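Local structure of CSE1 (Thermus thermophilus, 4AN8) at residues L382-E387 with L456-L461; R431-A436 with R462-E467. The protein serves as a subunit of the CRISPR ribonucleoprotein complex Cascade and probably helps it to select foreign DNA in RNA-guided antiviral defence. All blocks are in the same frame, centred on the assembly; numbering follows the deposited sequence.

The two contacts lie in the helical C-terminal part of CSE1, their centres about 10 Å apart and on the same side of the chain's centre. Both use helix 453-476, where 456-461 and 462-467 follow each other directly; interaction 1 pairs it with helix 372-403 and interaction 2 with helix 429-446. Along the chain the segments alternate, 382-387, 431-436, 456-461, 462-467, so the two pairings interleave. They also meet directly: the Y433 OH atom is 2.8 Å from A385 O, a probable hydrogen bond, and packs against L461 CD2. Three helices therefore share one core, as expected of the helical bundle that ends Cse1 proteins.

Interaction 1 (L382-E387 with L456-L461); sequences LKMAEE and LWREAL
M384 and A385 of 382-387 meet W457, R458 and L461 of 456-461 across two helices that run nearly parallel, at 15°, with axes 10.5 Å apart. That spacing is wide, and side chains from both helices bridge it, M384 from the first and W457 and L461 from the second. L461 divides its work between its two methyl groups. CD1 lies 3.6 Å from M384 CB, while CD2 stands 3.7 Å from A385 CB. Within 456-461, the same CD2 sits 3.7 Å above the plane of the W457 indole, displaced toward the rim. A385 meets that indole differently: its CB comes to the ring edge, 3.8 Å from W457 CZ2. The indole is thus met over one face by L461 CD2 and at its edge by A385 CB.

The torsions explain how the indole gets there. With CG of W457 anti to the backbone N (chi1 -174°), the ring reaches across to the first helix, and its NE1 donates a hydrogen bond to A381 O, one residue before 382-387. M384 bends at chi3 (57°), bringing its CE to 3.8 Å from L461 CD1. The two side chains cross at about a right angle. CE also reaches R458, 3.8 Å from its NE, where it touches the arginine's chain as well; R458 NH1 is held by D455 of its own helix. F444 adds a second aromatic ring beside W457.

Between the two segments the evidence is of apolar packing alone, so cohesion probably comes mainly from burying methyl, S-methyl and aromatic surface. Just beyond 382-387, the bond from W457 NE1 to A381 O adds a polar tie between helices 453-476 and 372-403 and helps to fix the indole's rotation.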
loop_
_atom_site.group_PDB
_atom_site.type_symbol
_atom_site.label_atom_id
_atom_site.label_comp_id
_atom_site.label_asym_id
_atom_site.label_seq_id
_atom_site.Cartn_x
_atom_site.Cartn_y
_atom_site.Cartn_z
ATOM N N LEU A 382 -12.259 -4.356 -18.261
ATOM C CA LEU A 382 -12.731 -3.485 -17.199
ATOM C C LEU A 382 -13.905 -2.660 -17.687
ATOM O O LEU A 382 -14.754 -2.251 -16.904
ATOM C CB LEU A 382 -11.608 -2.576 -16.691
ATOM C CG LEU A 382 -10.955 -3.015 -15.381
ATOM C CD1 LEU A 382 -10.647 -4.491 -15.415
ATOM C CD2 LEU A 382 -9.706 -2.183 -15.082
ATOM N N LYS A 383 -13.941 -2.402 -18.984
ATOM C CA LYS A 383 -14.985 -1.559 -19.552
ATOM C C LYS A 383 -16.298 -2.341 -19.588
ATOM O O LYS A 383 -17.334 -1.847 -19.157
ATOM C CB LYS A 383 -14.587 -1.079 -20.949
ATOM C CG LYS A 383 -15.452 0.040 -21.498
ATOM C CD LYS A 383 -14.896 0.550 -22.822
ATOM C CE LYS A 383 -15.799 1.604 -23.466
ATOM N NZ LYS A 383 -17.082 1.032 -23.978
ATOM N N MET A 384 -16.239 -3.568 -20.082
ATOM C CA MET A 384 -17.387 -4.457 -20.021
ATOM C C MET A 384 -17.932 -4.507 -18.599
ATOM O O MET A 384 -19.122 -4.260 -18.379
ATOM C CB MET A 384 -17.006 -5.860 -20.491
ATOM C CG MET A 384 -16.592 -5.923 -21.949
ATOM S SD MET A 384 -15.640 -7.398 -22.382
ATOM C CE MET A 384 -16.773 -8.691 -21.874
ATOM N N ALA A 385 -17.062 -4.813 -17.629
ATOM C CA ALA A 385 -17.496 -4.996 -16.256
ATOM C C ALA A 385 -18.153 -3.723 -15.737
ATOM O O ALA A 385 -19.175 -3.791 -15.047
ATOM C CB ALA A 385 -16.342 -5.460 -15.369
ATOM N N GLU A 386 -17.623 -2.560 -16.113
ATOM C CA GLU A 386 -18.236 -1.295 -15.664
ATOM C C GLU A 386 -19.584 -1.007 -16.323
ATOM O O GLU A 386 -20.483 -0.443 -15.693
ATOM C CB GLU A 386 -17.303 -0.078 -15.839
ATOM C CG GLU A 386 -16.029 -0.097 -14.980
ATOM C CD GLU A 386 -16.276 0.180 -13.489
ATOM O OE1 GLU A 386 -17.358 0.684 -13.127
ATOM O OE2 GLU A 386 -15.379 -0.112 -12.668
ATOM N N GLU A 387 -19.730 -1.373 -17.587
ATOM C CA GLU A 387 -20.968 -1.082 -18.287
ATOM C C GLU A 387 -22.089 -1.946 -17.711
ATOM O O GLU A 387 -23.183 -1.465 -17.435
ATOM C CB GLU A 387 -20.814 -1.317 -19.791
ATOM C CG GLU A 387 -20.006 -0.231 -20.495
ATOM C CD GLU A 387 -19.855 -0.466 -21.994
ATOM O OE1 GLU A 387 -20.446 -1.443 -22.515
ATOM O OE2 GLU A 387 -19.139 0.332 -22.646
ATOM N N LEU A 456 -13.172 -15.660 -21.280
ATOM C CA LEU A 456 -13.315 -16.136 -19.911
ATOM C C LEU A 456 -13.985 -15.055 -19.063
ATOM O O LEU A 456 -14.834 -15.340 -18.221
ATOM C CB LEU A 456 -11.959 -16.520 -19.315
ATOM C CG LEU A 456 -11.374 -17.853 -19.786
ATOM C CD1 LEU A 456 -12.389 -18.978 -19.603
ATOM C CD2 LEU A 456 -10.896 -17.781 -21.235
ATOM N N TRP A 457 -13.619 -13.803 -19.311
ATOM C CA TRP A 457 -14.116 -12.707 -18.499
ATOM C C TRP A 457 -15.612 -12.552 -18.730
ATOM O O TRP A 457 -16.388 -12.402 -17.776
ATOM C CB TRP A 457 -13.375 -11.423 -18.860
ATOM C CG TRP A 457 -13.703 -10.246 -18.001
ATOM C CD1 TRP A 457 -14.191 -9.054 -18.419
ATOM C CD2 TRP A 457 -13.536 -10.138 -16.574
ATOM N NE1 TRP A 457 -14.349 -8.206 -17.354
ATOM C CE2 TRP A 457 -13.960 -8.847 -16.207
ATOM C CE3 TRP A 457 -13.085 -11.013 -15.576
ATOM C CZ2 TRP A 457 -13.940 -8.396 -14.885
ATOM C CZ3 TRP A 457 -13.079 -10.579 -14.260
ATOM C CH2 TRP A 457 -13.503 -9.275 -13.926
ATOM N N ARG A 458 -16.008 -12.599 -20.000
ATOM C CA ARG A 458 -17.417 -12.461 -20.367
ATOM C C ARG A 458 -18.242 -13.552 -19.708
ATOM O O ARG A 458 -19.343 -13.296 -19.218
ATOM C CB ARG A 458 -17.614 -12.495 -21.879
ATOM C CG ARG A 458 -19.039 -12.157 -22.292
ATOM C CD ARG A 458 -19.149 -11.948 -23.790
ATOM N NE ARG A 458 -17.935 -11.350 -24.332
ATOM C CZ ARG A 458 -17.044 -12.011 -25.063
ATOM N NH1 ARG A 458 -17.246 -13.292 -25.354
ATOM N NH2 ARG A 458 -15.959 -11.393 -25.512
ATOM N N GLU A 459 -17.696 -14.758 -19.665
ATOM C CA GLU A 459 -18.347 -15.836 -18.935
ATOM C C GLU A 459 -18.495 -15.478 -17.457
ATOM O O GLU A 459 -19.555 -15.693 -16.853
ATOM C CB GLU A 459 -17.569 -17.143 -19.087
ATOM C CG GLU A 459 -17.298 -17.542 -20.531
ATOM C CD GLU A 459 -18.558 -17.587 -21.382
ATOM O OE1 GLU A 459 -19.663 -17.751 -20.818
ATOM O OE2 GLU A 459 -18.442 -17.451 -22.621
ATOM N N ALA A 460 -17.435 -14.928 -16.870
ATOM C CA ALA A 460 -17.478 -14.579 -15.452
ATOM C C ALA A 460 -18.460 -13.442 -15.212
ATOM O O ALA A 460 -19.179 -13.445 -14.225
ATOM C CB ALA A 460 -16.087 -14.222 -14.938
ATOM N N LEU A 461 -18.495 -12.473 -16.123
ATOM C CA LEU A 461 -19.474 -11.388 -16.032
ATOM C C LEU A 461 -20.909 -11.936 -16.029
ATOM O O LEU A 461 -21.754 -11.517 -15.233
ATOM C CB LEU A 461 -19.297 -10.392 -17.180
ATOM C CG LEU A 461 -18.030 -9.534 -17.154
ATOM C CD1 LEU A 461 -17.989 -8.574 -18.328
ATOM C CD2 LEU A 461 -17.955 -8.772 -15.855
#

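Interaction 2 (R431-A436 with R462-E467); sequences RLYWHA and RGAALE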
loop_
_atom_site.group_PDB
_atom_site.type_symbol
_atom_site.label_atom_id
_atom_site.label_comp_id
_atom_site.label_asym_id
_atom_site.label_seq_id
_atom_site.Cartn_x
_atom_site.Cartn_y
_atom_site.Cartn_z
ATOM N N ARG A 431 -23.709 -5.416 -4.859
ATOM C CA ARG A 431 -22.753 -6.015 -3.940
ATOM C C ARG A 431 -22.316 -7.390 -4.425
ATOM O O ARG A 431 -21.124 -7.698 -4.427
ATOM C CB ARG A 431 -23.332 -6.082 -2.527
ATOM C CG ARG A 431 -22.416 -6.697 -1.493
ATOM C CD ARG A 431 -22.989 -6.566 -0.076
ATOM N NE ARG A 431 -24.304 -7.190 0.092
ATOM C CZ ARG A 431 -24.504 -8.499 0.246
ATOM N NH1 ARG A 431 -23.480 -9.345 0.234
ATOM N NH2 ARG A 431 -25.738 -8.970 0.396
ATOM N N LEU A 432 -23.259 -8.217 -4.869
ATOM C CA LEU A 432 -22.889 -9.579 -5.265
ATOM C C LEU A 432 -22.215 -9.661 -6.633
ATOM O O LEU A 432 -21.304 -10.456 -6.836
ATOM C CB LEU A 432 -24.083 -10.533 -5.198
ATOM C CG LEU A 432 -24.255 -11.190 -3.833
ATOM C CD1 LEU A 432 -24.971 -10.241 -2.901
ATOM C CD2 LEU A 432 -25.019 -12.501 -3.954
ATOM N N TYR A 433 -22.673 -8.851 -7.577
ATOM C CA TYR A 433 -21.995 -8.754 -8.863
ATOM C C TYR A 433 -20.495 -8.486 -8.620
ATOM O O TYR A 433 -19.642 -9.261 -9.028
ATOM C CB TYR A 433 -22.634 -7.633 -9.681
ATOM C CG TYR A 433 -21.929 -7.308 -10.979
ATOM C CD1 TYR A 433 -21.871 -8.237 -12.009
ATOM C CD2 TYR A 433 -21.337 -6.064 -11.181
ATOM C CE1 TYR A 433 -21.236 -7.950 -13.200
ATOM C CE2 TYR A 433 -20.695 -5.763 -12.388
ATOM C CZ TYR A 433 -20.654 -6.707 -13.387
ATOM O OH TYR A 433 -20.029 -6.436 -14.582
ATOM N N TRP A 434 -20.187 -7.390 -7.934
ATOM C CA TRP A 434 -18.794 -7.008 -7.685
ATOM C C TRP A 434 -18.032 -8.023 -6.829
ATOM O O TRP A 434 -16.892 -8.372 -7.128
ATOM C CB TRP A 434 -18.725 -5.606 -7.087
ATOM C CG TRP A 434 -19.104 -4.581 -8.095
ATOM C CD1 TRP A 434 -20.187 -3.762 -8.060
ATOM C CD2 TRP A 434 -18.411 -4.286 -9.323
ATOM N NE1 TRP A 434 -20.206 -2.966 -9.182
ATOM C CE2 TRP A 434 -19.120 -3.265 -9.965
ATOM C CE3 TRP A 434 -17.245 -4.777 -9.923
ATOM C CZ2 TRP A 434 -18.716 -2.732 -11.203
ATOM C CZ3 TRP A 434 -16.840 -4.246 -11.145
ATOM C CH2 TRP A 434 -17.572 -3.233 -11.771
ATOM N N HIS A 435 -18.673 -8.524 -5.783
ATOM C CA HIS A 435 -18.052 -9.561 -4.968
ATOM C C HIS A 435 -17.692 -10.797 -5.790
ATOM O O HIS A 435 -16.618 -11.389 -5.621
ATOM C CB HIS A 435 -18.952 -9.961 -3.805
ATOM C CG HIS A 435 -18.347 -11.006 -2.925
ATOM N ND1 HIS A 435 -17.888 -10.733 -1.656
ATOM C CD2 HIS A 435 -18.095 -12.318 -3.146
ATOM C CE1 HIS A 435 -17.392 -11.839 -1.124
ATOM N NE2 HIS A 435 -17.504 -12.813 -2.008
ATOM N N ALA A 436 -18.584 -11.196 -6.684
ATOM C CA ALA A 436 -18.292 -12.341 -7.537
ATOM C C ALA A 436 -17.104 -12.062 -8.429
ATOM O O ALA A 436 -16.278 -12.944 -8.662
ATOM C CB ALA A 436 -19.496 -12.707 -8.377
ATOM N N ARG A 462 -21.173 -12.885 -16.922
ATOM C CA ARG A 462 -22.495 -13.497 -17.011
ATOM C C ARG A 462 -22.869 -14.157 -15.680
ATOM O O ARG A 462 -23.916 -13.864 -15.093
ATOM C CB ARG A 462 -22.523 -14.510 -18.160
ATOM C CG ARG A 462 -23.873 -14.670 -18.831
ATOM C CD ARG A 462 -23.744 -15.351 -20.190
ATOM N NE ARG A 462 -24.120 -14.459 -21.292
ATOM C CZ ARG A 462 -23.339 -14.170 -22.333
ATOM N NH1 ARG A 462 -22.128 -14.703 -22.433
ATOM N NH2 ARG A 462 -23.772 -13.349 -23.284
ATOM N N GLY A 463 -21.987 -15.020 -15.186
ATOM C CA GLY A 463 -22.231 -15.737 -13.951
ATOM C C GLY A 463 -22.372 -14.802 -12.775
ATOM O O GLY A 463 -23.196 -15.031 -11.878
ATOM N N ALA A 464 -21.562 -13.745 -12.754
ATOM C CA ALA A 464 -21.650 -12.779 -11.668
ATOM C C ALA A 464 -23.026 -12.125 -11.676
ATOM O O ALA A 464 -23.691 -12.048 -10.643
ATOM C CB ALA A 464 -20.544 -11.720 -11.791
ATOM N N ALA A 465 -23.436 -11.635 -12.845
ATOM C CA ALA A 465 -24.746 -10.997 -12.996
ATOM C C ALA A 465 -25.910 -11.966 -12.665
ATOM O O ALA A 465 -26.782 -11.637 -11.850
ATOM C CB ALA A 465 -24.902 -10.417 -14.406
ATOM N N LEU A 466 -25.892 -13.150 -13.281
ATOM C CA LEU A 466 -26.885 -14.209 -13.029
ATOM C C LEU A 466 -26.981 -14.589 -11.566
ATOM O O LEU A 466 -28.069 -14.669 -11.011
ATOM C CB LEU A 466 -26.556 -15.467 -13.830
ATOM C CG LEU A 466 -26.966 -15.457 -15.297
ATOM C CD1 LEU A 466 -26.304 -16.602 -16.053
ATOM C CD2 LEU A 466 -28.470 -15.524 -15.416
ATOM N N GLU A 467 -25.836 -14.825 -10.943
ATOM C CA GLU A 467 -25.788 -15.136 -9.523
ATOM C C GLU A 467 -26.358 -14.005 -8.667
ATOM O O GLU A 467 -26.998 -14.251 -7.652
ATOM C CB GLU A 467 -24.345 -15.440 -9.111
ATOM C CG GLU A 467 -24.180 -15.950 -7.693
ATOM C CD GLU A 467 -22.790 -16.505 -7.433
ATOM O OE1 GLU A 467 -21.796 -15.842 -7.805
ATOM O OE2 GLU A 467 -22.692 -17.614 -6.863
#
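Y433 and A464 have the closest CA atoms of segments 431-436 and 462-467, 4.9 Å apart. The segment axes approach to 8.1 Å, and their directions differ by 149°, a roughly antiparallel crossing. Small residues on both helices, A436 facing A464, are consistent with so close an approach. A464 CB points toward the opposing helix and is met by two partners: A436 CB at 3.7 Å, methyl to methyl, and the Y433 ring at CD1, also 3.7 Å away.

The phenol lies alongside the second helix instead of pointing straight into it. CG of Y433 is anti to the backbone N (chi1 173°), which lays the ring past A464 with one long edge toward the helix. Evidence for this edge-on pose is A465 N, found near the ring plane at 3.8 Å from Y433 CD1. A464 CB nears CD1 obliquely to the ring. Y433 also leans on its own neighbour, its CD2 standing 3.7 Å above the centre of the W434 indole. Further along the helix E467 extends its chain so that OE1 comes to 3.9 Å from A436 CB, a peripheral touch by a poorly ordered side chain.

In the fold the pair forms a helical hairpin, flanked by two further helices. Helix 372-403 covers Y433 through L388 and L392, while L388 also reaches A465. From helix 483-499, F493 and L497 pack on A465, so this short stretch of helix 453-476 has neighbours from all three other helices of the bundle.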